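Local atomic coordinates of beta-L-arabinobiosidase (Bacteroides thetaiotaomicron, PDB entry 5MQR), a protein that is a glycoside hydrolase of a gut bacterium that probably acts on arabinose-containing parts of plant pectin and is also assigned, less securely, a sialidase activity. Residues N60-E65 with P591-Q596; P357-G362 with K395-I400; W72-Q77 with S96-P101; S103-M108 with E120-P125. All blocks are in the same frame, centred on the assembly; numbering follows the deposited sequence.

Contact 1. Residues N60-E65 with P591-Q596; sequences NREHPE and PDAGGQ
N60 meets G594 where an Asx motif, opening the loop after strand 52-57, faces a type I beta turn running from D592 to G595. Two loops more than 500 residues apart in sequence are joined here, one from the N-terminal beta-propeller region and the other leading into strand 600-610. The direct hydrogen bond across the contact comes from the N60 amide: ND2 donates to G594 O over 3.2 Å, with the acceptor close to the amide plane and an N-H...O angle of 158°. N60 CG lies trans to its own backbone N (chi1 -161°), which carries the amide out to the turn although the CB itself is not directed there. The other end of the amide works within its own loop. OD1 accepts H63 N at 3.0 Å, the donor standing well above the carbonyl plane, and takes a weaker bond from E62 N. Replacing N60 with alanine removes both ends of the amide, and is likely to leave G594 O without this donor and H63 N without its acceptor, freeing the turn of the loop to shift. Charged and polar ends find further partners nearby: R61 forms a salt bridge with D589, and E62 OE1 is bonded to Y360 OH. E62 bends back at chi2 (82°), bringing OE1 to 3.2 Å from G594 N at an angle too poor for a hydrogen bond. Packing centres on G594, where a CB would collide with N60 OD1 and E62 OE1. Beside the hydrogen bond from N60 ND2, H63 CD2 comes to 3.3 Å from the same G594 O.

Contact 2. Residues P357-G362 with K395-I400; sequences PMRYGG and KEDMWI
R359 faces two acidic side chains turned quite differently against it. The D397 carboxylate lies nearly coplanar with the guanidinium (9° between planes) and is gripped end-on: NH1 donates to OD2 and NH2 to OD1, both at 2.8 Å and both nearly straight, on syn lone pairs. E396 comes over a guanidinium face, its OE2 3.2 Å from NH1 and the planes 73° apart; that salt bridge is one of charge, with no N-H aimed at the oxygen. Instead the fully stretched E396 chain reaches the loop backbone: OE2 takes R359 N at 3.0 Å and OE1 takes Y360 N at 2.9 Å. OE1 also lies 3.4 Å from CG of selenomethionine M358 and forms a salt bridge with K365. A leucine in place of R359 would probably cost D397 its two-pronged charge partner and E396 OE2 the positive charge beside it. E396 and D397 both face V393 in a classic beta bulge, which sends the two acids toward the same loop. The bulge opens strand 397-403, flanked by strands 387-393 and 52-57; pairing with strand 52-57, from the N-terminal part of the chain, is consistent with closure of the propeller ring.

Contact 3. Residues W72-Q77 with S96-P101; sequences WTYNHQ and SDEHVP
Y74 contributes the most buried surface here, its ring lying against E98 and its CB against S96, in a loop that folds into a type II beta turn from D97 to V100. The ring crosses the E98 side chain at a slant, with E98 CA over the centre of one face. E98 CB packs on the ring at 3.6 Å from Y74 CE1. The extended E98 chain then runs on past the ring to the phenol, where Y74 OH donates to E98 OE1 at 2.6 Å; the carboxylate is met on its anti side and stands 75° from the ring plane. S96 fills the near end: its carbonyl carbon lies 3.7 Å from Y74 CB, while its CA rests 3.6 Å from T73 OG1. A water lies 2.7 Å from both T73 OG1 and S96 O and donates to S96 O; T73 OG1 has a further partner in R61 NH2. The contact thus ties the first strand of a four-stranded propeller sheet to the loop joining its second and third strands. E98 OE1 also forms a salt bridge with K395, whose NZ bonds a phosphate oxygen of the phosphotyrosine at position 371; K395 probably balances both the E98 carboxylate and the phosphate, and the bond from Y74 OH is likely to hold that carboxylate in place.

Contact 4. Residues S103-M108 with E120-P125; sequences SQTFLM and EIVFPP
Q104 lays its side chain across the opposing strand, next to I121 and P125. At its base CB lies 3.3 Å from F123 O. With chi1 at 64°, CG is tucked over the backbone, and the extended chain beyond it runs beside P125, pointing the same way as the proline ring, and crosses I121 at about a right angle. CD has the I121 side chain on one side and the W72 ring on roughly the opposite side. At the tip the amide splits its contacts: OE1 meets P125 CD at 3.3 Å, and NE2 rests on I121 CG1 at 3.6 Å. Next along, the hairpin of strands 104-110 and 120-123, the third and fourth strands of a four-stranded antiparallel propeller sheet with 120-123 at its edge, is broken by a classic beta bulge. V122 and F123 both face T105, whose O accepts V122 N at 2.9 Å and F123 N at 3.3 Å, while T105 N donates to F123 O almost linearly (176°). Past the bulge, L107 and E120 form a hydrogen-bonded pair: L107 N to E120 O and E120 N to L107 O are both 2.8 Å. On one sheet face F106 CE1 touches I121 CG1 at 3.7 Å; F106 also meets the Y91 ring of the neighbouring strand. On the other face V122 packs between L107 CB and T105 CG2, and T105 and F123 reach M149 of strand 148-157.

How the contacts relate
Contacts 2, 3 and 4 all fall within the chain span closed by contact 1. Contacts 1 and 2 meet at Y360, whose OH lies 2.5 Å from E62 OE1 and 3.1 Å from R61 N. R61 NH2, 3.1 Å from T73 OG1, links contact 1 to contact 3. Contacts 2 and 3, centres about 10 Å apart, are joined by N75 ND2 to E396 O (2.9 Å) and share the phosphotyrosine at position 371, whose phosphate is bonded by K395 NZ and by H76 NE2, with H76 ND1 held by S392. Contacts 3 and 4 both reach the same four-stranded sheet and meet where W72 CH2 packs 3.4 Å from Q104 CD. The P357 side chain in contact 2 is about 9 Å from a bound calcium ion.

Contact 1. Residues N60-E65 with P591-Q596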
loop_
_atom_site.group_PDB
_atom_site.type_symbol
_atom_site.label_atom_id
_atom_site.label_comp_id
_atom_site.label_asym_id
_atom_site.label_seq_id
_atom_site.Cartn_x
_atom_site.Cartn_y
_atom_site.Cartn_z
ATOM N N ASN A 60 21.316 35.522 2.597
ATOM C CA ASN A 60 21.126 36.806 3.282
ATOM C C ASN A 60 22.318 37.698 3.058
ATOM O O ASN A 60 23.352 37.518 3.696
ATOM C CB ASN A 60 20.921 36.572 4.779
ATOM C CG ASN A 60 20.282 37.756 5.493
ATOM O OD1 ASN A 60 20.592 38.934 5.236
ATOM N ND2 ASN A 60 19.385 37.444 6.418
ATOM N N ARG A 61 22.165 38.675 2.170
ATOM C CA ARG A 61 23.232 39.635 1.866
ATOM C C ARG A 61 23.537 40.595 3.021
ATOM O O ARG A 61 24.690 40.986 3.228
ATOM C CB ARG A 61 22.871 40.445 0.623
ATOM C CG ARG A 61 23.957 41.430 0.165
ATOM C CD ARG A 61 23.460 42.234 -1.024
ATOM N NE ARG A 61 23.015 41.346 -2.092
ATOM C CZ ARG A 61 22.064 41.603 -2.990
ATOM N NH1 ARG A 61 21.392 42.745 -3.008
ATOM N NH2 ARG A 61 21.771 40.668 -3.901
ATOM N N GLU A 62 22.494 40.964 3.749
ATOM C CA GLU A 62 22.571 41.991 4.769
ATOM C C GLU A 62 23.195 41.454 6.037
ATOM O O GLU A 62 23.781 42.215 6.769
ATOM C CB GLU A 62 21.186 42.583 5.062
ATOM C CG GLU A 62 20.617 43.400 3.901
ATOM C CD GLU A 62 19.939 42.586 2.784
ATOM O OE1 GLU A 62 19.665 41.380 2.944
ATOM O OE2 GLU A 62 19.674 43.171 1.717
ATOM N N HIS A 63 23.083 40.154 6.274
ATOM C CA HIS A 63 23.615 39.516 7.473
ATOM C C HIS A 63 24.431 38.279 7.080
ATOM O O HIS A 63 24.036 37.118 7.366
ATOM C CB HIS A 63 22.465 39.197 8.416
ATOM C CG HIS A 63 21.663 40.405 8.767
ATOM N ND1 HIS A 63 22.054 41.288 9.742
ATOM C CD2 HIS A 63 20.534 40.919 8.223
ATOM C CE1 HIS A 63 21.181 42.278 9.812
ATOM N NE2 HIS A 63 20.250 42.076 8.901
ATOM N N PRO A 64 25.572 38.517 6.417
ATOM C CA PRO A 64 26.416 37.411 5.995
ATOM C C PRO A 64 27.052 36.669 7.191
ATOM O O PRO A 64 27.451 37.282 8.204
ATOM C CB PRO A 64 27.503 38.106 5.149
ATOM C CG PRO A 64 27.643 39.457 5.788
ATOM C CD PRO A 64 26.214 39.821 6.142
ATOM N N GLU A 65 27.189 35.369 7.017
ATOM C CA GLU A 65 27.560 34.457 8.080
ATOM C C GLU A 65 28.133 33.217 7.378
ATOM O O GLU A 65 27.693 32.891 6.270
ATOM C CB GLU A 65 26.257 34.035 8.803
ATOM C CG GLU A 65 26.219 34.195 10.303
ATOM C CD GLU A 65 24.924 33.645 10.865
ATOM O OE1 GLU A 65 24.043 34.439 11.233
ATOM O OE2 GLU A 65 24.775 32.409 10.904
ATOM N N PRO A 591 11.707 44.573 -0.301
ATOM C CA PRO A 591 12.082 45.470 0.793
ATOM C C PRO A 591 12.426 44.709 2.061
ATOM O O PRO A 591 11.735 43.761 2.427
ATOM C CB PRO A 591 10.827 46.336 0.987
ATOM C CG PRO A 591 10.122 46.307 -0.348
ATOM C CD PRO A 591 10.353 44.882 -0.816
ATOM N N ASP A 592 13.506 45.114 2.708
ATOM C CA ASP A 592 13.958 44.483 3.956
ATOM C C ASP A 592 14.256 42.989 3.730
ATOM O O ASP A 592 13.900 42.130 4.533
ATOM C CB ASP A 592 12.943 44.736 5.096
ATOM C CG ASP A 592 13.541 44.526 6.501
ATOM O OD1 ASP A 592 14.775 44.398 6.679
ATOM O OD2 ASP A 592 12.745 44.507 7.452
ATOM N N ALA A 593 14.954 42.715 2.633
ATOM C CA ALA A 593 15.211 41.358 2.160
ATOM C C ALA A 593 15.885 40.437 3.166
ATOM O O ALA A 593 15.643 39.225 3.135
ATOM C CB ALA A 593 16.036 41.403 0.887
ATOM N N GLY A 594 16.719 40.985 4.046
ATOM C CA GLY A 594 17.427 40.188 5.036
ATOM C C GLY A 594 16.901 40.324 6.439
ATOM O O GLY A 594 17.524 39.823 7.376
ATOM N N GLY A 595 15.769 40.994 6.612
ATOM C CA GLY A 595 15.215 41.223 7.962
ATOM C C GLY A 595 14.488 40.005 8.529
ATOM O O GLY A 595 14.289 39.011 7.823
ATOM N N GLN A 596 14.099 40.117 9.802
ATOM C CA GLN A 596 13.343 39.119 10.549
ATOM C C GLN A 596 11.971 39.646 10.961
ATOM O O GLN A 596 11.763 40.851 11.027
ATOM C CB GLN A 596 14.050 38.768 11.846
ATOM C CG GLN A 596 15.287 37.914 11.722
ATOM C CD GLN A 596 15.937 37.720 13.081
ATOM O OE1 GLN A 596 15.265 37.437 14.074
ATOM N NE2 GLN A 596 17.242 37.885 13.139
#

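Contact 2. Residues P357-G362 with K395-I400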
loop_
_atom_site.group_PDB
_atom_site.type_symbol
_atom_site.label_atom_id
_atom_site.label_comp_id
_atom_site.label_asym_id
_atom_site.label_seq_id
_atom_site.Cartn_x
_atom_site.Cartn_y
_atom_site.Cartn_z
ATOM N N PRO A 357 9.156 33.435 -1.728
ATOM C CA PRO A 357 9.398 34.568 -2.626
ATOM C C PRO A 357 10.913 34.772 -2.860
ATOM O O PRO A 357 11.690 34.599 -1.924
ATOM C CB PRO A 357 8.795 35.768 -1.884
ATOM C CG PRO A 357 8.201 35.268 -0.632
ATOM C CD PRO A 357 8.660 33.862 -0.414
HETATM N N MSE A 358 11.323 35.097 -4.106
HETATM C CA MSE A 358 12.716 35.432 -4.369
HETATM C C MSE A 358 12.983 36.790 -3.767
HETATM O O MSE A 358 12.383 37.784 -4.159
HETATM C CB MSE A 358 12.991 35.475 -5.862
HETATM C CG MSE A 358 14.471 35.698 -6.207
HETATM SE SE MSE A 358 14.646 36.019 -8.143
HETATM C CE MSE A 358 13.923 34.344 -8.876
ATOM N N ARG A 359 13.862 36.852 -2.795
ATOM C CA ARG A 359 14.233 38.020 -2.020
ATOM C C ARG A 359 15.219 38.912 -2.748
ATOM O O ARG A 359 15.139 40.132 -2.614
ATOM C CB ARG A 359 14.750 37.598 -0.648
ATOM C CG ARG A 359 13.690 36.812 0.136
ATOM C CD ARG A 359 14.140 36.384 1.522
ATOM N NE ARG A 359 15.402 35.661 1.577
ATOM C CZ ARG A 359 15.585 34.387 1.231
ATOM N NH1 ARG A 359 14.597 33.654 0.714
ATOM N NH2 ARG A 359 16.782 33.851 1.379
ATOM N N TYR A 360 16.113 38.313 -3.542
ATOM C CA TYR A 360 17.157 39.045 -4.218
ATOM C C TYR A 360 17.053 38.829 -5.709
ATOM O O TYR A 360 17.183 37.697 -6.184
ATOM C CB TYR A 360 18.536 38.597 -3.704
ATOM C CG TYR A 360 18.704 38.791 -2.229
ATOM C CD1 TYR A 360 19.009 40.046 -1.685
ATOM C CD2 TYR A 360 18.544 37.728 -1.362
ATOM C CE1 TYR A 360 19.171 40.219 -0.307
ATOM C CE2 TYR A 360 18.697 37.884 0.008
ATOM C CZ TYR A 360 19.007 39.124 0.534
ATOM O OH TYR A 360 19.126 39.216 1.908
ATOM N N GLY A 361 16.824 39.921 -6.444
ATOM C CA GLY A 361 16.842 39.899 -7.892
ATOM C C GLY A 361 18.205 39.486 -8.410
ATOM O O GLY A 361 19.203 39.499 -7.672
ATOM N N GLY A 362 18.239 39.099 -9.674
ATOM C CA GLY A 362 19.477 38.674 -10.306
ATOM C C GLY A 362 19.340 38.001 -11.674
ATOM O O GLY A 362 18.335 37.326 -11.967
ATOM N N LYS A 395 17.018 29.640 -7.399
ATOM C CA LYS A 395 18.488 29.837 -7.475
ATOM C C LYS A 395 18.991 30.763 -6.364
ATOM O O LYS A 395 19.896 31.582 -6.571
ATOM C CB LYS A 395 18.923 30.385 -8.822
ATOM C CG LYS A 395 18.215 29.755 -10.008
ATOM C CD LYS A 395 19.014 29.988 -11.295
ATOM C CE LYS A 395 18.270 29.409 -12.482
ATOM N NZ LYS A 395 18.825 29.827 -13.809
ATOM N N GLU A 396 18.428 30.588 -5.174
ATOM C CA GLU A 396 18.692 31.493 -4.039
ATOM C C GLU A 396 18.942 30.741 -2.739
ATOM O O GLU A 396 19.917 31.003 -2.033
ATOM C CB GLU A 396 17.511 32.448 -3.873
ATOM C CG GLU A 396 17.687 33.496 -2.779
ATOM C CD GLU A 396 16.671 34.630 -2.874
ATOM O OE1 GLU A 396 16.844 35.494 -3.759
ATOM O OE2 GLU A 396 15.708 34.661 -2.069
ATOM N N ASP A 397 18.015 29.851 -2.403
ATOM C CA ASP A 397 18.093 29.056 -1.186
ATOM C C ASP A 397 18.362 27.588 -1.566
ATOM O O ASP A 397 17.805 27.100 -2.535
ATOM C CB ASP A 397 16.775 29.170 -0.406
ATOM C CG ASP A 397 16.474 30.584 0.028
ATOM O OD1 ASP A 397 17.444 31.288 0.360
ATOM O OD2 ASP A 397 15.278 31.003 0.056
HETATM N N MSE A 398 19.201 26.904 -0.780
HETATM C CA MSE A 398 19.542 25.494 -1.016
HETATM C C MSE A 398 18.705 24.635 -0.102
HETATM O O MSE A 398 18.550 24.925 1.106
HETATM C CB MSE A 398 21.034 25.216 -0.845
HETATM C CG MSE A 398 21.964 26.136 -1.625
HETATM SE SE MSE A 398 21.425 26.283 -3.493
HETATM C CE MSE A 398 21.709 24.407 -3.992
ATOM N N TRP A 399 18.130 23.587 -0.688
ATOM C CA TRP A 399 17.229 22.670 0.001
ATOM C C TRP A 399 17.624 21.202 -0.235
ATOM O O TRP A 399 18.352 20.866 -1.191
ATOM C CB TRP A 399 15.801 22.845 -0.527
ATOM C CG TRP A 399 15.114 24.062 -0.107
ATOM C CD1 TRP A 399 15.292 25.316 -0.600
ATOM C CD2 TRP A 399 14.076 24.156 0.863
ATOM N NE1 TRP A 399 14.425 26.188 -0.001
ATOM C CE2 TRP A 399 13.678 25.511 0.918
ATOM C CE3 TRP A 399 13.443 23.228 1.694
ATOM C CZ2 TRP A 399 12.698 25.967 1.779
ATOM C CZ3 TRP A 399 12.458 23.685 2.569
ATOM C CH2 TRP A 399 12.093 25.048 2.603
ATOM N N ILE A 400 17.107 20.342 0.632
ATOM C CA ILE A 400 17.100 18.896 0.401
ATOM C C ILE A 400 15.699 18.347 0.756
ATOM O O ILE A 400 15.002 18.923 1.565
ATOM C CB ILE A 400 18.258 18.189 1.174
ATOM C CG1 ILE A 400 18.675 16.880 0.485
ATOM C CG2 ILE A 400 17.909 17.940 2.658
ATOM C CD1 ILE A 400 19.987 16.277 1.000
#

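Contact 3. Residues W72-Q77 with S96-P101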
loop_
_atom_site.group_PDB
_atom_site.type_symbol
_atom_site.label_atom_id
_atom_site.label_comp_id
_atom_site.label_asym_id
_atom_site.label_seq_id
_atom_site.Cartn_x
_atom_site.Cartn_y
_atom_site.Cartn_z
ATOM N N TRP A 72 26.254 35.625 -0.174
ATOM C CA TRP A 72 26.044 35.447 -1.611
ATOM C C TRP A 72 24.583 34.995 -1.841
ATOM O O TRP A 72 24.066 34.139 -1.106
ATOM C CB TRP A 72 27.057 34.451 -2.161
ATOM C CG TRP A 72 28.474 34.947 -2.142
ATOM C CD1 TRP A 72 29.014 35.835 -1.273
ATOM C CD2 TRP A 72 29.537 34.555 -3.014
ATOM N NE1 TRP A 72 30.332 36.048 -1.558
ATOM C CE2 TRP A 72 30.681 35.275 -2.628
ATOM C CE3 TRP A 72 29.630 33.692 -4.099
ATOM C CZ2 TRP A 72 31.905 35.158 -3.292
ATOM C CZ3 TRP A 72 30.836 33.586 -4.763
ATOM C CH2 TRP A 72 31.956 34.307 -4.357
ATOM N N THR A 73 23.910 35.615 -2.816
ATOM C CA THR A 73 22.476 35.400 -3.033
ATOM C C THR A 73 22.086 34.696 -4.340
ATOM O O THR A 73 20.902 34.480 -4.561
ATOM C CB THR A 73 21.683 36.707 -2.927
ATOM O OG1 THR A 73 22.028 37.562 -4.012
ATOM C CG2 THR A 73 21.976 37.395 -1.586
ATOM N N TYR A 74 23.064 34.352 -5.178
ATOM C CA TYR A 74 22.896 33.384 -6.252
ATOM C C TYR A 74 23.529 32.082 -5.804
ATOM O O TYR A 74 24.745 31.997 -5.684
ATOM C CB TYR A 74 23.542 33.850 -7.565
ATOM C CG TYR A 74 23.453 32.808 -8.671
ATOM C CD1 TYR A 74 22.303 32.679 -9.426
ATOM C CD2 TYR A 74 24.515 31.951 -8.947
ATOM C CE1 TYR A 74 22.205 31.736 -10.433
ATOM C CE2 TYR A 74 24.429 30.998 -9.946
ATOM C CZ TYR A 74 23.269 30.891 -10.683
ATOM O OH TYR A 74 23.171 29.947 -11.676
ATOM N N ASN A 75 22.689 31.074 -5.562
ATOM C CA ASN A 75 23.122 29.774 -5.082
ATOM C C ASN A 75 22.316 28.731 -5.861
ATOM O O ASN A 75 21.081 28.789 -5.847
ATOM C CB ASN A 75 22.858 29.636 -3.576
ATOM C CG ASN A 75 23.536 30.730 -2.735
ATOM O OD1 ASN A 75 24.751 30.684 -2.497
ATOM N ND2 ASN A 75 22.741 31.716 -2.274
ATOM N N HIS A 76 22.988 27.776 -6.528
ATOM C CA HIS A 76 22.313 26.888 -7.488
ATOM C C HIS A 76 23.099 25.602 -7.738
ATOM O O HIS A 76 24.227 25.450 -7.263
ATOM C CB HIS A 76 22.117 27.659 -8.794
ATOM C CG HIS A 76 21.107 27.088 -9.733
ATOM N ND1 HIS A 76 19.929 26.490 -9.327
ATOM C CD2 HIS A 76 21.075 27.088 -11.087
ATOM C CE1 HIS A 76 19.231 26.134 -10.382
ATOM N NE2 HIS A 76 19.901 26.488 -11.465
ATOM N N GLN A 77 22.465 24.667 -8.451
ATOM C CA GLN A 77 23.121 23.490 -9.023
ATOM C C GLN A 77 23.753 22.584 -7.976
ATOM O O GLN A 77 24.990 22.424 -7.941
ATOM C CB GLN A 77 24.147 23.928 -10.055
ATOM C CG GLN A 77 24.656 22.780 -10.911
ATOM C CD GLN A 77 24.453 23.030 -12.377
ATOM O OE1 GLN A 77 23.861 22.191 -13.076
ATOM N NE2 GLN A 77 24.892 24.203 -12.856
ATOM N N SER A 96 25.547 37.544 -6.643
ATOM C CA SER A 96 24.157 37.907 -6.918
ATOM C C SER A 96 23.559 37.474 -8.246
ATOM O O SER A 96 22.348 37.271 -8.316
ATOM C CB SER A 96 24.002 39.430 -6.795
ATOM O OG SER A 96 24.878 40.071 -7.698
ATOM N N ASP A 97 24.376 37.382 -9.291
ATOM C CA ASP A 97 23.891 37.205 -10.655
ATOM C C ASP A 97 24.582 36.011 -11.328
ATOM O O ASP A 97 25.797 35.812 -11.193
ATOM C CB ASP A 97 24.156 38.477 -11.445
ATOM C CG ASP A 97 23.338 39.664 -10.941
ATOM O OD1 ASP A 97 23.742 40.341 -9.973
ATOM O OD2 ASP A 97 22.273 39.933 -11.514
ATOM N N GLU A 98 23.795 35.213 -12.033
ATOM C CA GLU A 98 24.312 34.098 -12.834
ATOM C C GLU A 98 25.271 34.632 -13.874
ATOM O O GLU A 98 24.987 35.647 -14.542
ATOM C CB GLU A 98 23.174 33.322 -13.530
ATOM C CG GLU A 98 23.607 32.007 -14.182
ATOM C CD GLU A 98 22.435 31.138 -14.634
ATOM O OE1 GLU A 98 21.748 30.549 -13.778
ATOM O OE2 GLU A 98 22.195 31.063 -15.857
ATOM N N HIS A 99 26.436 33.980 -13.938
ATOM C CA HIS A 99 27.510 34.321 -14.871
ATOM C C HIS A 99 28.135 35.698 -14.637
ATOM O O HIS A 99 28.815 36.242 -15.535
ATOM C CB HIS A 99 27.030 34.198 -16.331
ATOM C CG HIS A 99 26.480 32.842 -16.676
ATOM N ND1 HIS A 99 25.658 32.627 -17.761
ATOM C CD2 HIS A 99 26.643 31.633 -16.082
ATOM C CE1 HIS A 99 25.338 31.347 -17.821
ATOM N NE2 HIS A 99 25.920 30.724 -16.811
ATOM N N VAL A 100 27.929 36.252 -13.441
ATOM C CA VAL A 100 28.600 37.481 -13.045
ATOM C C VAL A 100 29.549 37.102 -11.921
ATOM O O VAL A 100 29.097 36.690 -10.843
ATOM C CB VAL A 100 27.618 38.599 -12.617
ATOM C CG1 VAL A 100 28.383 39.855 -12.172
ATOM C CG2 VAL A 100 26.669 38.920 -13.773
ATOM N N PRO A 101 30.865 37.225 -12.168
ATOM C CA PRO A 101 31.849 36.813 -11.164
ATOM C C PRO A 101 31.829 37.710 -9.919
ATOM O O PRO A 101 31.262 38.796 -9.984
ATOM C CB PRO A 101 33.179 36.940 -11.898
ATOM C CG PRO A 101 32.938 37.946 -12.977
ATOM C CD PRO A 101 31.487 37.874 -13.336
HETATM O O HOH W 1 20.567 37.578 -6.293
#

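Contact 4. Residues S103-M108 with E120-P125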
loop_
_atom_site.group_PDB
_atom_site.type_symbol
_atom_site.label_atom_id
_atom_site.label_comp_id
_atom_site.label_asym_id
_atom_site.label_seq_id
_atom_site.Cartn_x
_atom_site.Cartn_y
_atom_site.Cartn_z
ATOM N N SER A 103 32.754 33.617 -8.447
ATOM C CA SER A 103 32.017 32.378 -8.524
ATOM C C SER A 103 32.854 31.305 -7.867
ATOM O O SER A 103 34.080 31.255 -8.078
ATOM C CB SER A 103 31.761 32.028 -9.999
ATOM O OG SER A 103 30.879 30.926 -10.152
ATOM N N GLN A 104 32.206 30.446 -7.088
ATOM C CA GLN A 104 32.902 29.391 -6.370
ATOM C C GLN A 104 31.962 28.263 -6.054
ATOM O O GLN A 104 30.757 28.396 -6.274
ATOM C CB GLN A 104 33.488 29.926 -5.072
ATOM C CG GLN A 104 32.447 30.394 -4.083
ATOM C CD GLN A 104 33.002 31.325 -3.025
ATOM O OE1 GLN A 104 34.109 31.851 -3.139
ATOM N NE2 GLN A 104 32.218 31.532 -1.974
ATOM N N THR A 105 32.517 27.173 -5.521
ATOM C CA THR A 105 31.758 25.988 -5.154
ATOM C C THR A 105 31.891 25.712 -3.654
ATOM O O THR A 105 32.992 25.736 -3.116
ATOM C CB THR A 105 32.255 24.787 -5.981
ATOM O OG1 THR A 105 32.054 25.079 -7.369
ATOM C CG2 THR A 105 31.529 23.448 -5.591
ATOM N N PHE A 106 30.751 25.470 -3.012
ATOM C CA PHE A 106 30.637 25.222 -1.570
ATOM C C PHE A 106 30.406 23.738 -1.291
ATOM O O PHE A 106 29.847 23.026 -2.136
ATOM C CB PHE A 106 29.450 25.967 -0.984
ATOM C CG PHE A 106 29.674 27.437 -0.754
ATOM C CD1 PHE A 106 30.544 27.872 0.241
ATOM C CD2 PHE A 106 28.938 28.381 -1.455
ATOM C CE1 PHE A 106 30.707 29.239 0.502
ATOM C CE2 PHE A 106 29.082 29.731 -1.198
ATOM C CZ PHE A 106 29.968 30.169 -0.216
ATOM N N LEU A 107 30.831 23.292 -0.111
ATOM C CA LEU A 107 30.549 21.941 0.393
ATOM C C LEU A 107 30.014 21.972 1.827
ATOM O O LEU A 107 30.531 22.725 2.678
ATOM C CB LEU A 107 31.804 21.080 0.392
ATOM C CG LEU A 107 31.665 19.604 0.766
ATOM C CD1 LEU A 107 31.002 18.832 -0.375
ATOM C CD2 LEU A 107 33.019 19.017 1.102
HETATM N N MSE A 108 29.035 21.111 2.089
HETATM C CA MSE A 108 28.434 20.922 3.403
HETATM C C MSE A 108 28.219 19.454 3.637
HETATM O O MSE A 108 27.962 18.693 2.702
HETATM C CB MSE A 108 27.002 21.439 3.408
HETATM C CG MSE A 108 26.879 22.919 3.211
HETATM SE SE MSE A 108 25.012 23.313 2.779
HETATM C CE MSE A 108 24.381 23.530 4.626
ATOM N N GLU A 120 31.467 25.349 3.224
ATOM C CA GLU A 120 32.892 25.542 3.261
ATOM C C GLU A 120 33.292 25.695 1.791
ATOM O O GLU A 120 32.855 24.895 0.961
ATOM C CB GLU A 120 33.501 24.276 3.863
ATOM C CG GLU A 120 34.545 24.468 4.935
ATOM C CD GLU A 120 35.213 23.147 5.330
ATOM O OE1 GLU A 120 34.485 22.170 5.624
ATOM O OE2 GLU A 120 36.464 23.091 5.333
ATOM N N ILE A 121 34.114 26.688 1.455
ATOM C CA ILE A 121 34.560 26.852 0.067
ATOM C C ILE A 121 35.465 25.670 -0.297
ATOM O O ILE A 121 36.495 25.448 0.348
ATOM C CB ILE A 121 35.293 28.190 -0.173
ATOM C CG1 ILE A 121 34.344 29.387 0.072
ATOM C CG2 ILE A 121 35.841 28.271 -1.599
ATOM C CD1 ILE A 121 35.060 30.690 0.362
ATOM N N VAL A 122 35.068 24.906 -1.311
ATOM C CA VAL A 122 35.787 23.682 -1.700
ATOM C C VAL A 122 36.550 23.883 -3.023
ATOM O O VAL A 122 37.617 23.324 -3.196
ATOM C CB VAL A 122 34.851 22.440 -1.672
ATOM C CG1 VAL A 122 33.782 22.486 -2.759
ATOM C CG2 VAL A 122 35.650 21.155 -1.747
ATOM N N PHE A 123 36.011 24.697 -3.928
ATOM C CA PHE A 123 36.781 25.243 -5.049
ATOM C C PHE A 123 36.594 26.769 -5.059
ATOM O O PHE A 123 35.472 27.234 -5.195
ATOM C CB PHE A 123 36.352 24.616 -6.367
ATOM C CG PHE A 123 36.583 23.123 -6.428
ATOM C CD1 PHE A 123 37.864 22.610 -6.385
ATOM C CD2 PHE A 123 35.521 22.235 -6.513
ATOM C CE1 PHE A 123 38.097 21.255 -6.438
ATOM C CE2 PHE A 123 35.748 20.866 -6.566
ATOM C CZ PHE A 123 37.043 20.382 -6.530
ATOM N N PRO A 124 37.685 27.546 -4.874
ATOM C CA PRO A 124 37.577 28.983 -4.714
ATOM C C PRO A 124 37.581 29.739 -6.055
ATOM O O PRO A 124 37.829 29.129 -7.102
ATOM C CB PRO A 124 38.852 29.324 -3.909
ATOM C CG PRO A 124 39.861 28.360 -4.383
ATOM C CD PRO A 124 39.103 27.114 -4.792
ATOM N N PRO A 125 37.332 31.066 -6.019
ATOM C CA PRO A 125 37.456 31.919 -7.213
ATOM C C PRO A 125 38.799 31.728 -7.921
ATOM O O PRO A 125 39.839 31.609 -7.253
ATOM C CB PRO A 125 37.358 33.334 -6.640
ATOM C CG PRO A 125 36.555 33.180 -5.391
ATOM C CD PRO A 125 36.944 31.847 -4.829
#